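Local atomic coordinates of effector protein MavE (Legionella pneumophila subsp. pneumophila, PDB entry 6PIR), a protein that acts as a virulence effector needed for endoplasmic reticulum-mediated remodelling of the Legionella-containing vacuole, for evasion of lysosomes and for replication inside host cells. Residues 4-9 with 89-94; 10-15 with 125-130; 16-21 with 67-72; 48-53 with 98-103. All blocks are in the same frame, centred on the assembly; numbering follows the deposited sequence. Where two conformers were deposited one is given.

Contact 1: 4-9 with 89-94; sequences TRFERN and EQIQSA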
loop_
_atom_site.group_PDB
_atom_site.type_symbol
_atom_site.label_atom_id
_atom_site.label_comp_id
_atom_site.label_asym_id
_atom_site.label_seq_id
_atom_site.Cartn_x
_atom_site.Cartn_y
_atom_site.Cartn_z
ATOM N N THR A 4 -9.774 10.706 12.102
ATOM C CA THR A 4 -8.860 9.730 11.506
ATOM C C THR A 4 -9.539 8.759 10.551
ATOM O O THR A 4 -8.850 7.942 9.918
ATOM C CB THR A 4 -8.178 8.903 12.588
ATOM O OG1 THR A 4 -9.194 8.238 13.331
ATOM C CG2 THR A 4 -7.371 9.778 13.491
ATOM N N ARG A 5 -10.861 8.818 10.430
ATOM C CA ARG A 5 -11.569 7.799 9.671
ATOM C C ARG A 5 -11.185 7.822 8.192
ATOM O O ARG A 5 -11.136 6.763 7.541
ATOM C CB ARG A 5 -13.066 7.955 9.849
ATOM C CG ARG A 5 -13.792 6.716 9.435
ATOM C CD ARG A 5 -15.268 6.842 9.701
ATOM N NE ARG A 5 -15.935 5.550 9.574
ATOM N N PHE A 6 -10.952 9.009 7.620
ATOM C CA PHE A 6 -10.541 9.011 6.214
ATOM C C PHE A 6 -9.277 8.191 6.036
ATOM O O PHE A 6 -9.176 7.371 5.112
ATOM C CB PHE A 6 -10.313 10.411 5.649
ATOM C CG PHE A 6 -10.052 10.400 4.143
ATOM C CD1 PHE A 6 -11.109 10.300 3.244
ATOM C CD2 PHE A 6 -8.745 10.435 3.636
ATOM C CE1 PHE A 6 -10.869 10.260 1.859
ATOM C CE2 PHE A 6 -8.503 10.405 2.271
ATOM C CZ PHE A 6 -9.563 10.318 1.384
ATOM N N GLU A 7 -8.269 8.446 6.875
ATOM C CA GLU A 7 -7.026 7.732 6.660
ATOM C C GLU A 7 -7.197 6.250 6.972
ATOM O O GLU A 7 -6.599 5.417 6.292
ATOM C CB GLU A 7 -5.865 8.364 7.434
ATOM C CG GLU A 7 -6.088 8.554 8.938
ATOM C CD GLU A 7 -5.504 7.444 9.792
ATOM O OE1 GLU A 7 -5.048 6.384 9.256
ATOM O OE2 GLU A 7 -5.542 7.648 11.041
ATOM N N ARG A 8 -8.051 5.892 7.940
ATOM C CA ARG A 8 -8.250 4.472 8.233
ATOM C C ARG A 8 -8.919 3.731 7.068
ATOM O O ARG A 8 -8.537 2.599 6.740
ATOM C CB ARG A 8 -9.020 4.312 9.544
ATOM C CG ARG A 8 -8.067 4.389 10.727
ATOM C CD ARG A 8 -8.736 4.243 12.057
ATOM N NE ARG A 8 -9.431 5.461 12.422
ATOM C CZ ARG A 8 -10.738 5.523 12.615
ATOM N NH1 ARG A 8 -11.455 4.409 12.481
ATOM N NH2 ARG A 8 -11.305 6.681 12.975
ATOM N N ASN A 9 -9.927 4.341 6.444
ATOM C CA ASN A 9 -10.562 3.715 5.288
ATOM C C ASN A 9 -9.603 3.632 4.110
ATOM O O ASN A 9 -9.579 2.621 3.391
ATOM C CB ASN A 9 -11.820 4.480 4.893
ATOM C CG ASN A 9 -13.057 3.622 4.973
ATOM O OD1 ASN A 9 -13.452 2.987 3.994
ATOM N ND2 ASN A 9 -13.681 3.605 6.135
ATOM N N GLU A 89 -5.953 17.201 0.198
ATOM C CA GLU A 89 -5.082 17.229 1.372
ATOM C C GLU A 89 -5.312 16.005 2.266
ATOM O O GLU A 89 -4.368 15.509 2.889
ATOM C CB GLU A 89 -5.273 18.542 2.141
ATOM C CG GLU A 89 -4.612 19.748 1.446
ATOM C CD GLU A 89 -5.359 21.057 1.662
ATOM O OE1 GLU A 89 -6.239 21.102 2.543
ATOM O OE2 GLU A 89 -5.085 22.035 0.926
ATOM N N GLN A 90 -6.556 15.514 2.339
ATOM C CA GLN A 90 -6.877 14.299 3.079
ATOM C C GLN A 90 -6.217 13.088 2.435
ATOM O O GLN A 90 -5.635 12.247 3.117
ATOM C CB GLN A 90 -8.392 14.111 3.071
ATOM C CG GLN A 90 -9.017 13.706 4.354
ATOM C CD GLN A 90 -10.439 14.239 4.496
ATOM O OE1 GLN A 90 -10.966 14.896 3.601
ATOM N NE2 GLN A 90 -11.064 13.946 5.622
ATOM N N ILE A 91 -6.269 13.015 1.109
ATOM C CA ILE A 91 -5.592 11.951 0.405
ATOM C C ILE A 91 -4.105 12.065 0.638
ATOM O O ILE A 91 -3.430 11.060 0.870
ATOM C CB ILE A 91 -5.931 12.000 -1.103
ATOM C CG1 ILE A 91 -7.387 11.608 -1.335
ATOM C CG2 ILE A 91 -5.001 11.077 -1.892
ATOM C CD1 ILE A 91 -7.826 11.807 -2.770
ATOM N N GLN A 92 -3.574 13.296 0.610
ATOM C CA GLN A 92 -2.141 13.490 0.790
ATOM C C GLN A 92 -1.705 12.989 2.159
ATOM O O GLN A 92 -0.684 12.303 2.282
ATOM C CB GLN A 92 -1.776 14.965 0.621
ATOM N N SER A 93 -2.477 13.314 3.195
ATOM C CA SER A 93 -2.141 12.871 4.543
ATOM C C SER A 93 -2.343 11.374 4.729
ATOM O O SER A 93 -1.522 10.733 5.370
ATOM C CB SER A 93 -2.940 13.638 5.583
ATOM O OG SER A 93 -2.081 13.911 6.677
ATOM N N ALA A 94 -3.456 10.814 4.243
ATOM C CA ALA A 94 -3.685 9.379 4.343
ATOM C C ALA A 94 -2.627 8.601 3.569
ATOM O O ALA A 94 -2.181 7.536 4.004
ATOM C CB ALA A 94 -5.088 9.039 3.849
HETATM O O HOH W 1 -11.544 12.099 8.466
#

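Contact 2: 10-15 with 125-130; sequences FLINSL and QIRKEL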
loop_
_atom_site.group_PDB
_atom_site.type_symbol
_atom_site.label_atom_id
_atom_site.label_comp_id
_atom_site.label_asym_id
_atom_site.label_seq_id
_atom_site.Cartn_x
_atom_site.Cartn_y
_atom_site.Cartn_z
ATOM N N PHE A 10 -8.828 4.703 3.886
ATOM C CA PHE A 10 -7.831 4.697 2.829
ATOM C C PHE A 10 -6.836 3.555 3.030
ATOM O O PHE A 10 -6.455 2.862 2.076
ATOM C CB PHE A 10 -7.100 6.027 2.820
ATOM C CG PHE A 10 -6.220 6.217 1.628
ATOM C CD1 PHE A 10 -6.703 6.869 0.498
ATOM C CD2 PHE A 10 -4.911 5.773 1.634
ATOM C CE1 PHE A 10 -5.889 7.056 -0.628
ATOM C CE2 PHE A 10 -4.099 5.950 0.525
ATOM C CZ PHE A 10 -4.590 6.598 -0.609
ATOM N N LEU A 11 -6.398 3.356 4.265
ATOM C CA LEU A 11 -5.486 2.267 4.570
ATOM C C LEU A 11 -6.138 0.930 4.280
ATOM O O LEU A 11 -5.508 0.043 3.710
ATOM C CB LEU A 11 -5.072 2.346 6.050
ATOM C CG LEU A 11 -4.174 3.508 6.459
ATOM C CD1 LEU A 11 -4.132 3.564 7.992
ATOM C CD2 LEU A 11 -2.766 3.395 5.868
ATOM N N ILE A 12 -7.380 0.732 4.733
ATOM C CA ILE A 12 -8.034 -0.563 4.524
ATOM C C ILE A 12 -8.132 -0.890 3.027
ATOM O O ILE A 12 -7.850 -2.017 2.579
ATOM C CB ILE A 12 -9.418 -0.556 5.181
ATOM C CG1 ILE A 12 -9.266 -0.613 6.704
ATOM C CG2 ILE A 12 -10.259 -1.696 4.662
ATOM C CD1 ILE A 12 -10.515 -0.279 7.382
ATOM N N ASN A 13 -8.539 0.090 2.224
ATOM C CA ASN A 13 -8.685 -0.183 0.784
ATOM C C ASN A 13 -7.343 -0.364 0.101
ATOM O O ASN A 13 -7.205 -1.165 -0.854
ATOM C CB ASN A 13 -9.456 0.951 0.138
ATOM C CG ASN A 13 -10.890 0.956 0.538
ATOM O OD1 ASN A 13 -11.472 -0.098 0.780
ATOM N ND2 ASN A 13 -11.484 2.134 0.589
ATOM N N SER A 14 -6.348 0.403 0.546
ATOM C CA SER A 14 -5.002 0.278 0.006
ATOM C C SER A 14 -4.409 -1.090 0.320
ATOM O O SER A 14 -3.789 -1.722 -0.545
ATOM C CB SER A 14 -4.155 1.408 0.581
ATOM O OG SER A 14 -4.655 2.645 0.123
ATOM N N LEU A 15 -4.590 -1.555 1.559
ATOM C CA LEU A 15 -4.138 -2.875 1.941
ATOM C C LEU A 15 -4.853 -3.959 1.163
ATOM O O LEU A 15 -4.217 -4.932 0.753
ATOM C CB LEU A 15 -4.326 -3.074 3.444
ATOM C CG LEU A 15 -3.465 -2.137 4.259
ATOM C CD1 LEU A 15 -3.704 -2.457 5.742
ATOM C CD2 LEU A 15 -2.010 -2.216 3.878
ATOM N N GLN A 125 -3.547 -8.993 8.357
ATOM C CA GLN A 125 -3.796 -8.823 9.801
ATOM C C GLN A 125 -4.091 -7.369 10.151
ATOM O O GLN A 125 -5.046 -7.071 10.888
ATOM C CB GLN A 125 -2.597 -9.330 10.606
ATOM C CG GLN A 125 -2.513 -10.855 10.685
ATOM C CD GLN A 125 -3.518 -11.424 11.669
ATOM O OE1 GLN A 125 -3.337 -11.310 12.885
ATOM N NE2 GLN A 125 -4.591 -12.024 11.153
ATOM N N ILE A 126 -3.277 -6.442 9.629
ATOM C CA ILE A 126 -3.477 -5.016 9.899
ATOM C C ILE A 126 -4.854 -4.560 9.409
ATOM O O ILE A 126 -5.575 -3.820 10.102
ATOM C CB ILE A 126 -2.335 -4.210 9.254
ATOM C CG1 ILE A 126 -0.988 -4.515 9.922
ATOM C CG2 ILE A 126 -2.648 -2.697 9.167
ATOM C CD1 ILE A 126 0.205 -3.958 9.121
ATOM N N ARG A 127 -5.236 -4.996 8.196
ATOM C CA ARG A 127 -6.526 -4.621 7.625
ATOM C C ARG A 127 -7.676 -5.218 8.430
ATOM O O ARG A 127 -8.674 -4.535 8.695
ATOM C CB ARG A 127 -6.590 -5.058 6.151
ATOM C CG ARG A 127 -7.966 -4.923 5.501
ATOM C CD ARG A 127 -7.905 -5.244 4.002
ATOM N NE ARG A 127 -7.421 -6.595 3.755
ATOM C CZ ARG A 127 -8.167 -7.693 3.857
ATOM N NH1 ARG A 127 -9.442 -7.606 4.200
ATOM N NH2 ARG A 127 -7.642 -8.886 3.616
ATOM N N LYS A 128 -7.549 -6.482 8.852
ATOM C CA LYS A 128 -8.602 -7.074 9.665
ATOM C C LYS A 128 -8.799 -6.305 10.974
ATOM O O LYS A 128 -9.937 -6.103 11.407
ATOM C CB LYS A 128 -8.288 -8.543 9.948
ATOM C CG LYS A 128 -8.398 -9.472 8.708
ATOM N N GLU A 129 -7.702 -5.868 11.609
ATOM C CA GLU A 129 -7.798 -5.135 12.870
ATOM C C GLU A 129 -8.500 -3.800 12.670
ATOM O O GLU A 129 -9.404 -3.432 13.444
ATOM C CB GLU A 129 -6.403 -4.937 13.463
ATOM C CG GLU A 129 -5.750 -6.226 13.938
ATOM C CD GLU A 129 -4.261 -6.115 13.922
ATOM O OE1 GLU A 129 -3.764 -4.989 13.757
ATOM O OE2 GLU A 129 -3.579 -7.149 13.990
ATOM N N LEU A 130 -8.090 -3.057 11.634
ATOM C CA LEU A 130 -8.724 -1.769 11.378
ATOM C C LEU A 130 -10.194 -1.946 11.048
ATOM O O LEU A 130 -11.041 -1.193 11.549
ATOM C CB LEU A 130 -8.009 -1.025 10.240
ATOM C CG LEU A 130 -6.729 -0.344 10.718
ATOM C CD1 LEU A 130 -5.969 0.295 9.552
ATOM C CD2 LEU A 130 -7.044 0.685 11.804
#

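Contact 3: 16-21 with 67-72; sequences MFLETI and SAIAEA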
loop_
_atom_site.group_PDB
_atom_site.type_symbol
_atom_site.label_atom_id
_atom_site.label_comp_id
_atom_site.label_asym_id
_atom_site.label_seq_id
_atom_site.Cartn_x
_atom_site.Cartn_y
_atom_site.Cartn_z
ATOM N N MET A 16 -6.154 -3.797 0.915
ATOM C CA MET A 16 -6.845 -4.777 0.082
ATOM C C MET A 16 -6.205 -4.877 -1.305
ATOM O O MET A 16 -5.937 -5.981 -1.801
ATOM C CB MET A 16 -8.325 -4.427 -0.010
ATOM C CG MET A 16 -8.964 -4.798 -1.347
ATOM S SD MET A 16 -10.417 -3.800 -1.491
ATOM C CE MET A 16 -9.749 -2.417 -2.371
ATOM N N PHE A 17 -5.942 -3.732 -1.953
ATOM C CA PHE A 17 -5.312 -3.795 -3.268
ATOM C C PHE A 17 -3.888 -4.333 -3.189
ATOM O O PHE A 17 -3.459 -5.065 -4.083
ATOM C CB PHE A 17 -5.292 -2.445 -3.944
ATOM C CG PHE A 17 -6.584 -2.072 -4.590
ATOM C CD1 PHE A 17 -7.151 -2.892 -5.570
ATOM C CD2 PHE A 17 -7.240 -0.930 -4.211
ATOM C CE1 PHE A 17 -8.344 -2.544 -6.167
ATOM C CE2 PHE A 17 -8.425 -0.562 -4.844
ATOM C CZ PHE A 17 -8.972 -1.394 -5.820
ATOM N N LEU A 18 -3.128 -3.942 -2.153
ATOM C CA LEU A 18 -1.786 -4.481 -1.950
ATOM C C LEU A 18 -1.818 -6.000 -1.885
ATOM O O LEU A 18 -1.029 -6.691 -2.546
ATOM C CB LEU A 18 -1.178 -3.913 -0.654
ATOM C CG LEU A 18 0.212 -4.467 -0.284
ATOM C CD1 LEU A 18 1.302 -4.168 -1.317
ATOM C CD2 LEU A 18 0.636 -3.940 1.143
ATOM N N GLU A 19 -2.712 -6.551 -1.064
ATOM C CA GLU A 19 -2.788 -8.005 -0.925
ATOM C C GLU A 19 -3.206 -8.659 -2.237
ATOM O O GLU A 19 -2.703 -9.733 -2.589
ATOM C CB GLU A 19 -3.776 -8.393 0.179
ATOM C CG GLU A 19 -3.325 -8.066 1.584
ATOM C CD GLU A 19 -4.522 -8.013 2.552
ATOM O OE1 GLU A 19 -5.361 -8.928 2.461
ATOM O OE2 GLU A 19 -4.659 -7.013 3.311
ATOM N N THR A 20 -4.160 -8.045 -2.944
ATOM C CA THR A 20 -4.620 -8.569 -4.229
ATOM C C THR A 20 -3.468 -8.625 -5.242
ATOM O O THR A 20 -3.217 -9.663 -5.875
ATOM C CB THR A 20 -5.784 -7.697 -4.722
ATOM O OG1 THR A 20 -6.886 -7.750 -3.789
ATOM C CG2 THR A 20 -6.304 -8.131 -6.102
ATOM N N ILE A 21 -2.716 -7.528 -5.359
ATOM C CA ILE A 21 -1.601 -7.467 -6.297
ATOM C C ILE A 21 -0.554 -8.506 -5.916
ATOM O O ILE A 21 -0.041 -9.238 -6.770
ATOM C CB ILE A 21 -1.024 -6.040 -6.334
ATOM C CG1 ILE A 21 -2.078 -5.073 -6.882
ATOM C CG2 ILE A 21 0.251 -5.974 -7.224
ATOM C CD1 ILE A 21 -1.716 -3.594 -6.674
ATOM N N SER A 67 6.062 -1.221 -6.511
ATOM C CA SER A 67 5.073 -1.189 -7.577
ATOM C C SER A 67 3.693 -1.443 -7.026
ATOM O O SER A 67 2.749 -0.714 -7.368
ATOM C CB SER A 67 5.418 -2.211 -8.667
ATOM O OG SER A 67 6.584 -1.765 -9.340
ATOM N N ALA A 68 3.562 -2.440 -6.142
ATOM C CA ALA A 68 2.236 -2.774 -5.638
ATOM C C ALA A 68 1.664 -1.647 -4.792
ATOM O O ALA A 68 0.470 -1.358 -4.873
ATOM C CB ALA A 68 2.272 -4.075 -4.853
ATOM N N ILE A 69 2.486 -1.036 -3.937
ATOM C CA ILE A 69 2.016 0.088 -3.128
ATOM C C ILE A 69 1.575 1.248 -4.021
ATOM O O ILE A 69 0.542 1.877 -3.776
ATOM C CB ILE A 69 3.097 0.544 -2.137
ATOM C CG1 ILE A 69 3.280 -0.476 -1.000
ATOM C CG2 ILE A 69 2.720 1.901 -1.545
ATOM C CD1 ILE A 69 2.137 -0.520 0.030
ATOM N N ALA A 70 2.412 1.616 -5.005
ATOM C CA ALA A 70 2.069 2.739 -5.875
ATOM C C ALA A 70 0.781 2.454 -6.636
ATOM O O ALA A 70 -0.079 3.340 -6.765
ATOM C CB ALA A 70 3.225 3.064 -6.828
ATOM N N GLU A 71 0.596 1.200 -7.064
ATOM C CA GLU A 71 -0.618 0.816 -7.777
ATOM C C GLU A 71 -1.814 0.857 -6.854
ATOM O O GLU A 71 -2.901 1.270 -7.266
ATOM C CB GLU A 71 -0.461 -0.577 -8.380
ATOM C CG GLU A 71 0.496 -0.585 -9.586
ATOM C CD GLU A 71 1.256 -1.893 -9.756
ATOM O OE1 GLU A 71 0.854 -2.941 -9.217
ATOM O OE2 GLU A 71 2.279 -1.885 -10.448
ATOM N N ALA A 72 -1.630 0.413 -5.613
ATOM C CA ALA A 72 -2.701 0.447 -4.636
ATOM C C ALA A 72 -3.147 1.878 -4.375
ATOM O O ALA A 72 -4.346 2.168 -4.379
ATOM C CB ALA A 72 -2.238 -0.213 -3.330
#

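Contact 4: 48-53 with 98-103; sequences NSRITN and LLDNYV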
loop_
_atom_site.group_PDB
_atom_site.type_symbol
_atom_site.label_atom_id
_atom_site.label_comp_id
_atom_site.label_asym_id
_atom_site.label_seq_id
_atom_site.Cartn_x
_atom_site.Cartn_y
_atom_site.Cartn_z
ATOM N N ASN A 48 10.844 3.012 -1.575
ATOM C CA ASN A 48 12.082 2.283 -1.281
ATOM C C ASN A 48 12.707 2.699 0.047
ATOM O O ASN A 48 13.135 1.850 0.842
ATOM C CB ASN A 48 13.092 2.505 -2.410
ATOM C CG ASN A 48 13.027 1.443 -3.469
ATOM O OD1 ASN A 48 12.411 0.404 -3.266
ATOM N ND2 ASN A 48 13.651 1.701 -4.621
ATOM N N SER A 49 12.739 3.993 0.329
ATOM C CA SER A 49 13.436 4.422 1.540
ATOM C C SER A 49 12.734 4.007 2.834
ATOM O O SER A 49 13.346 4.093 3.904
ATOM C CB SER A 49 13.593 5.931 1.532
ATOM O OG SER A 49 12.324 6.550 1.624
ATOM N N ARG A 50 11.479 3.580 2.773
ATOM C CA ARG A 50 10.701 3.261 3.968
ATOM C C ARG A 50 10.675 1.766 4.294
ATOM O O ARG A 50 10.051 1.353 5.275
ATOM C CB ARG A 50 9.287 3.814 3.777
ATOM C CG ARG A 50 9.254 5.355 3.642
ATOM C CD ARG A 50 8.011 5.882 2.903
ATOM N NE ARG A 50 7.755 7.302 3.165
ATOM C CZ ARG A 50 8.407 8.308 2.589
ATOM N NH1 ARG A 50 9.365 8.048 1.700
ATOM N NH2 ARG A 50 8.101 9.570 2.890
ATOM N N ILE A 51 11.327 0.938 3.484
ATOM C CA ILE A 51 11.318 -0.502 3.713
ATOM C C ILE A 51 12.206 -0.860 4.892
ATOM O O ILE A 51 13.374 -0.462 4.953
ATOM C CB ILE A 51 11.774 -1.235 2.438
ATOM C CG1 ILE A 51 10.753 -1.023 1.326
ATOM C CG2 ILE A 51 11.952 -2.725 2.702
ATOM C CD1 ILE A 51 11.136 -1.677 -0.035
ATOM N N THR A 52 11.660 -1.623 5.838
ATOM C CA THR A 52 12.426 -2.077 6.988
ATOM C C THR A 52 13.487 -3.093 6.595
ATOM O O THR A 52 13.202 -4.084 5.914
ATOM C CB THR A 52 11.492 -2.688 8.018
ATOM O OG1 THR A 52 10.609 -1.657 8.462
ATOM C CG2 THR A 52 12.275 -3.242 9.192
ATOM N N ASN A 53 14.705 -2.851 7.069
ATOM C CA ASN A 53 15.859 -3.691 6.781
ATOM C C ASN A 53 16.007 -3.872 5.280
ATOM O O ASN A 53 16.136 -4.981 4.774
ATOM C CB ASN A 53 15.775 -5.024 7.508
ATOM C CG ASN A 53 15.871 -4.857 9.023
ATOM O OD1 ASN A 53 16.564 -3.949 9.524
ATOM N ND2 ASN A 53 15.182 -5.723 9.759
ATOM N N LEU A 98 0.084 6.069 5.076
ATOM C CA LEU A 98 0.422 4.790 4.461
ATOM C C LEU A 98 1.931 4.673 4.278
ATOM O O LEU A 98 2.561 3.764 4.816
ATOM C CB LEU A 98 -0.325 4.649 3.142
ATOM C CG LEU A 98 -0.020 3.367 2.336
ATOM C CD1 LEU A 98 -0.378 2.104 3.169
ATOM C CD2 LEU A 98 -0.789 3.403 1.042
ATOM N N LEU A 99 2.545 5.662 3.630
ATOM C CA LEU A 99 3.963 5.581 3.298
ATOM C C LEU A 99 4.848 5.667 4.538
ATOM O O LEU A 99 5.760 4.849 4.723
ATOM C CB LEU A 99 4.280 6.701 2.301
ATOM C CG LEU A 99 3.492 6.502 1.000
ATOM C CD1 LEU A 99 3.549 7.723 0.058
ATOM C CD2 LEU A 99 4.016 5.300 0.271
ATOM N N ASP A 100 4.599 6.649 5.407
ATOM C CA ASP A 100 5.522 6.952 6.480
ATOM C C ASP A 100 5.282 6.048 7.682
ATOM O O ASP A 100 6.237 5.667 8.372
ATOM C CB ASP A 100 5.375 8.424 6.893
ATOM C CG ASP A 100 5.688 9.400 5.753
ATOM O OD1 ASP A 100 6.144 8.962 4.682
ATOM O OD2 ASP A 100 5.465 10.621 5.921
ATOM N N ASN A 101 4.023 5.744 7.988
ATOM C CA ASN A 101 3.734 4.902 9.138
ATOM C C ASN A 101 3.659 3.414 8.771
ATOM O O ASN A 101 4.204 2.576 9.496
ATOM C CB ASN A 101 2.433 5.351 9.814
ATOM C CG ASN A 101 2.585 6.672 10.588
ATOM O OD1 ASN A 101 2.666 6.703 11.845
ATOM N ND2 ASN A 101 2.608 7.763 9.856
ATOM N N TYR A 102 2.980 3.050 7.675
ATOM C CA TYR A 102 2.635 1.652 7.478
ATOM C C TYR A 102 3.629 0.878 6.640
ATOM O O TYR A 102 3.775 -0.319 6.865
ATOM C CB TYR A 102 1.245 1.527 6.852
ATOM C CG TYR A 102 0.205 1.653 7.936
ATOM C CD1 TYR A 102 -0.201 2.907 8.362
ATOM C CD2 TYR A 102 -0.290 0.530 8.599
ATOM C CE1 TYR A 102 -1.111 3.046 9.398
ATOM C CE2 TYR A 102 -1.224 0.655 9.644
ATOM C CZ TYR A 102 -1.627 1.919 10.030
ATOM O OH TYR A 102 -2.547 2.079 11.064
ATOM N N VAL A 103 4.332 1.508 5.691
ATOM C CA VAL A 103 5.346 0.772 4.929
ATOM C C VAL A 103 6.393 0.163 5.843
ATOM O O VAL A 103 6.727 -1.019 5.651
ATOM C CB VAL A 103 5.943 1.664 3.830
ATOM C CG1 VAL A 103 7.207 1.035 3.299
ATOM C CG2 VAL A 103 4.945 1.859 2.706
#

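Contact 1: 4-9 with 89-94
Phe6 and Gln90 make the main overlap between the first turns of helix 5-21 and the early part of helix 85-106. The apolar contacts centre on the Phe6 ring. Phe6 CG lies anti to the backbone N (chi1 -173°), and this sends the ring across to the other helix. The aliphatic part of Gln90 covers one face. Gln90 CB makes a CH-pi contact, 4.0 Å from the centroid of the Phe6 ring and displaced toward the rim. Gln90 CG comes closer to a single ring atom, 3.4 Å from Phe6 CD2. The far end of the ring continues to Ile91, with Phe6 CZ 3.7 Å from Ile91 CG1. Ala94 CB packs on Glu7, the residue after Phe6, 3.7 Å from Glu7 CA, and also meets Glu7 CB. The carboxylate of Glu7 leads away from this contact.

The polar part is slight. No direct hydrogen bond joins the segments. One water accepts from Phe6 N at 3.3 Å and, weakly, from Gln90 NE2. Within segment 4-9, Arg8 holds Thr4 OG1 side-on with NE and NH2, both in the guanidinium plane.

Tyr80 adds a second ring beside Phe6 and also touches Ile91. The short helix axes run 59° apart and approach to 9.1 Å. This is oblique helix-helix packing near one end of this helical part of MavE, which probably lacks the C-terminal transmembrane helix.

Contact 2: 10-15 with 125-130
Leu15 lays its CD1 methyl against Ile126, 3.6 Å from Ile126 CG2, and the two side chains cross at about a right angle. The contact is antiparallel helix packing between helix 5-21 and helix 115-134, the first and last helices of this chain. The short axes are 144° apart in direction and 9.4 Å apart at closest approach.

Leu15 also covers the base of Arg127, with Leu15 CD1 3.9 Å from Arg127 CB. Ile12 sits one turn earlier and has two neighbours. Its CG2 branch, anti to the backbone N, faces the Arg127 chain at 4.0 Å from Arg127 CG. Its other branch goes to Leu130, where Ile12 CG1 is 3.8 Å from Leu130 CB. Leu11 meets Leu130 more loosely, methyl to methyl.

Tyr102 of helix 85-106 touches both Leu11 and Ile126, so a third helix borders this apolar layer. No hydrogen bond crosses between the segments. In one of its two conformers, the charged end of Arg127 forms a salt bridge with Glu19, further along helix 5-21. The Arg127 chain bends at chi3 (59°) on the way there. At that bend Arg127 CD rests 3.5 Å from the carbonyl oxygen Ile12 O.

Contact 3: 16-21 with 67-72
Leu18 has its CG anti to the backbone N (chi1 177°), which carries both methyls across to helix 59-77. In Ile21 the CG1 branch takes the other course, anti to the carbonyl carbon (chi1 -64°). This leaves Ile21 CG2 anti to the backbone N, and both branches meet the facing helix.

Ala68 is the small residue between these two larger ones. Its CB lies 3.6 Å from Ile21 CG2 and 3.7 Å from Leu18 CD1. The second Leu18 methyl goes to Ile69, with Leu18 CD2 3.9 Å from Ile69 CD1. Ile69 starts out away from the partner helix, but its end returns to make this touch. At the other end of the contact Ala72 CB packs 3.8 Å from Phe17 CB. Here the contact is made by the base of Phe17.

Glu71 is the polar residue of the interface. Ile21 CD1 lies 3.7 Å from Glu71 OE1 in a contact without a hydrogen bond. The other oxygen, Glu71 OE2, is hydrogen-bonded to His33 ND1 of helix 26-36. This bond probably helps to fix the rotation of the buried carboxylate. Ile32 of that helix also touches both Ile21 and Glu71.

No hydrogen bond links the two segments. Their short axes lie 8.5 Å apart, with directions 136° from parallel. The alanines Ala68 and Ala72 present small surfaces at this approach. The arrangement is antiparallel helix packing in the buried centre of a helical bundle.

Contact 4: 48-53 with 98-103
The guanidinium of Arg50 meets helix 85-106 by its edge, with Leu99 O and Asp100 OD1 near its plane. Arg50 NE and Arg50 NH2 grip the single oxygen Asp100 OD1 side-on, at 2.8 Å and 2.7 Å. NE meets it nearly along its C-O axis; NH2 comes on the syn side, 28° out of the carboxylate plane. Both bonds are bent at the hydrogen, near 144°.

The Arg50 chain is extended from CG to NE and runs beside the helix. Arg50 CD passes 3.1 Å from Leu99 O, and Leu99 CB lies 3.6 Å from Arg50 NE. Nearer its own backbone, Arg50 CB rests 3.5 Å from Val103 CG1. The helix has a wider pi-type turn at 98-102.

Arg50 NH1 bonds to Gln46 O, just after the predicted NPxY motif, Asn42 to Tyr45. This motif binds phosphotyrosine-binding domains of host proteins and is essential for vacuole remodelling. Tyr45 touches Leu99. Thr52 OG1 hydrogen-bonds to Pro104 O and Thr52 N to Thr107 OG1. The salt bridge ties the loop to the helix by charge, while Val103 packs the base of the Arg50 chain and Leu99 lies against its CD and NE. Asp100 is exposed, so solvent probably weakens the attraction.

In the fold
Contacts 1, 2 and 3 follow one another along helix 5-21, which meets helix 85-106, helix 115-134 and helix 59-77 in turn. Contact 3 is the buried one among these, its centre about 5 Å from the centre of the chain. Contacts 1 and 2 lie further out and are partly buried. All three rely on apolar packing. Contact 4 is also largely buried, but it joins a loop to helix 85-106 and adds a salt bridge at an exposed residue. In one Arg127 conformer, Arg127 and Glu19 link contacts 2 and 3 by charge. Tyr102 and Leu98 bring contact 4 against contact 2, whereas Ile69 and Leu99 connect contacts 3 and 4 by packing.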